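Local coordinates for uncharacterized protein (Parabacteroides merdae ATCC 43184, PDB 4OPW), which is of unknown function but carries a putative auto-transporter adhesin head domain and is probably an adhesin, at residues C193-T196 and S200-I203. Numbering follows the deposited sequence.
Sequences CKIT and SAQI
Ile195 lays its terminal methyl over one face of the peptide linking Ser200 to Ala201, offset toward the N-H side: CD1 stands 4.0 Å from Ala201 N and also reaches the Ala201 methyl. That peptide is the main flat group in the contact, and a methyl end meets it rather than another plane. With CG1 anti to the carbonyl carbon (chi1 -58°) and chi2 extended, CD1 reaches across to the peptide of the facing strand.

Two residues earlier, Cys193 sends its sulfur alongside Ala201: with SG anti to the backbone N (chi1 -170°), Cys193 SG lies 3.7 Å from Ala201 CB. Ile203 completes the row: its CD1 touches Cys193 at CB, 3.9 Å away, and lies slightly farther from SG. The Ala201 methyl is met by the Cys193 sulfur and by Ile195 CD1 from directions nearly at right angles.

The backbones run nearly antiparallel, at 170°, with axes 8.4 Å apart, so these are facing walls joined through side chains. Both belong to one coil of a beta-solenoid, consistent with the pectate-lyase-like clan, and a short link carries the chain from one to the other. Strand 191-197 hydrogen-bonds within its own sheet to strands 170-177 and 208-214, while 200-205 pairs with 180-183 and 218-221. In the apolar core, Tyr173 and Ile175 pack from the preceding coil, Leu209 and Ile219 from the next.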
ATOM      1  N   CYS A 193      19.836  -2.331  -0.926  1.00 21.04           N
ATOM      2  CA  CYS A 193      18.930  -3.308  -1.566  1.00 19.83           C
ATOM      3  C   CYS A 193      19.317  -4.708  -1.177  1.00 22.51           C
ATOM      4  O   CYS A 193      20.476  -5.107  -1.350  1.00 21.59           O
ATOM      5  CB  CYS A 193      18.893  -3.138  -3.083  1.00 20.68           C
ATOM      6  SG  CYS A 193      17.590  -4.092  -3.915  1.00 24.03           S
ATOM      7  N   LYS A 194      18.349  -5.475  -0.659  0.50 18.57           N
ATOM      8  CA  LYS A 194      18.603  -6.832  -0.195  0.50 18.67           C
ATOM      9  C   LYS A 194      17.529  -7.797  -0.688  0.50 22.19           C
ATOM     10  O   LYS A 194      16.332  -7.514  -0.560  0.50 20.55           O
ATOM     11  CB  LYS A 194      18.686  -6.844   1.343  0.50 21.16           C
ATOM     12  CG  LYS A 194      19.147  -8.163   1.961  0.50 31.65           C
ATOM     13  CD  LYS A 194      19.127  -8.066   3.483  0.50 42.21           C
ATOM     14  CE  LYS A 194      19.257  -9.406   4.162  0.50 49.86           C
ATOM     15  NZ  LYS A 194      18.956  -9.322   5.616  0.50 53.65           N
ATOM     16  N   ILE A 195      17.966  -8.931  -1.276  1.00 19.30           N
ATOM     17  CA  ILE A 195      17.071  -9.995  -1.760  1.00 18.04           C
ATOM     18  C   ILE A 195      17.509 -11.304  -1.097  1.00 22.85           C
ATOM     19  O   ILE A 195      18.666 -11.696  -1.231  1.00 24.20           O
ATOM     20  CB  ILE A 195      16.959 -10.148  -3.311  1.00 21.17           C
ATOM     21  CG1 ILE A 195      16.484  -8.819  -3.977  1.00 22.01           C
ATOM     22  CG2 ILE A 195      15.980 -11.320  -3.651  1.00 20.25           C
ATOM     23  CD1 ILE A 195      16.417  -8.844  -5.511  1.00 25.86           C
ATOM     24  N   THR A 196      16.574 -11.991  -0.404  1.00 19.16           N
ATOM     25  CA  THR A 196      16.827 -13.297   0.225  1.00 19.62           C
ATOM     26  C   THR A 196      15.795 -14.250  -0.389  1.00 23.23           C
ATOM     27  O   THR A 196      14.601 -14.131  -0.101  1.00 21.22           O
ATOM     28  CB  THR A 196      16.714 -13.203   1.779  1.00 23.38           C
ATOM     29  OG1 THR A 196      17.485 -12.099   2.261  1.00 23.91           O
ATOM     30  CG2 THR A 196      17.153 -14.507   2.491  1.00 23.72           C
ATOM     31  N   SER A 200      13.000  -9.783  -7.853  1.00 20.07           N
ATOM     32  CA  SER A 200      13.512  -8.835  -8.829  1.00 20.59           C
ATOM     33  C   SER A 200      13.353  -7.419  -8.307  1.00 22.78           C
ATOM     34  O   SER A 200      12.235  -7.006  -7.951  1.00 21.43           O
ATOM     35  CB  SER A 200      12.770  -9.009 -10.164  1.00 24.99           C
ATOM     36  OG  SER A 200      13.004  -7.940 -11.064  1.00 31.87           O
ATOM     37  N   ALA A 201      14.468  -6.686  -8.245  1.00 20.27           N
ATOM     38  CA  ALA A 201      14.412  -5.285  -7.842  1.00 20.61           C
ATOM     39  C   ALA A 201      14.989  -4.421  -8.946  1.00 26.38           C
ATOM     40  O   ALA A 201      16.095  -4.685  -9.402  1.00 28.48           O
ATOM     41  CB  ALA A 201      15.157  -5.047  -6.529  1.00 21.62           C
ATOM     42  N   GLN A 202      14.224  -3.421  -9.398  1.00 21.20           N
ATOM     43  CA  GLN A 202      14.626  -2.423 -10.413  1.00 21.55           C
ATOM     44  C   GLN A 202      14.769  -1.120  -9.679  1.00 23.57           C
ATOM     45  O   GLN A 202      13.786  -0.641  -9.112  1.00 21.84           O
ATOM     46  CB  GLN A 202      13.597  -2.336 -11.526  1.00 22.07           C
ATOM     47  CG  GLN A 202      13.489  -3.611 -12.359  1.00 22.60           C
ATOM     48  CD  GLN A 202      12.383  -3.521 -13.374  1.00 33.76           C
ATOM     49  OE1 GLN A 202      11.493  -2.669 -13.289  1.00 27.34           O
ATOM     50  NE2 GLN A 202      12.412  -4.398 -14.355  1.00 30.53           N
ATOM     51  N   ILE A 203      15.983  -0.580  -9.588  1.00 20.80           N
ATOM     52  CA  ILE A 203      16.221   0.582  -8.732  1.00 20.24           C
ATOM     53  C   ILE A 203      17.064   1.647  -9.435  1.00 22.76           C
ATOM     54  O   ILE A 203      17.669   1.366 -10.476  1.00 22.93           O
ATOM     55  CB  ILE A 203      16.880   0.111  -7.395  1.00 23.42           C
ATOM     56  CG1 ILE A 203      18.231  -0.614  -7.658  1.00 25.26           C
ATOM     57  CG2 ILE A 203      15.902  -0.759  -6.588  1.00 22.25           C
ATOM     58  CD1 ILE A 203      18.983  -1.056  -6.399  1.00 29.57           C
TER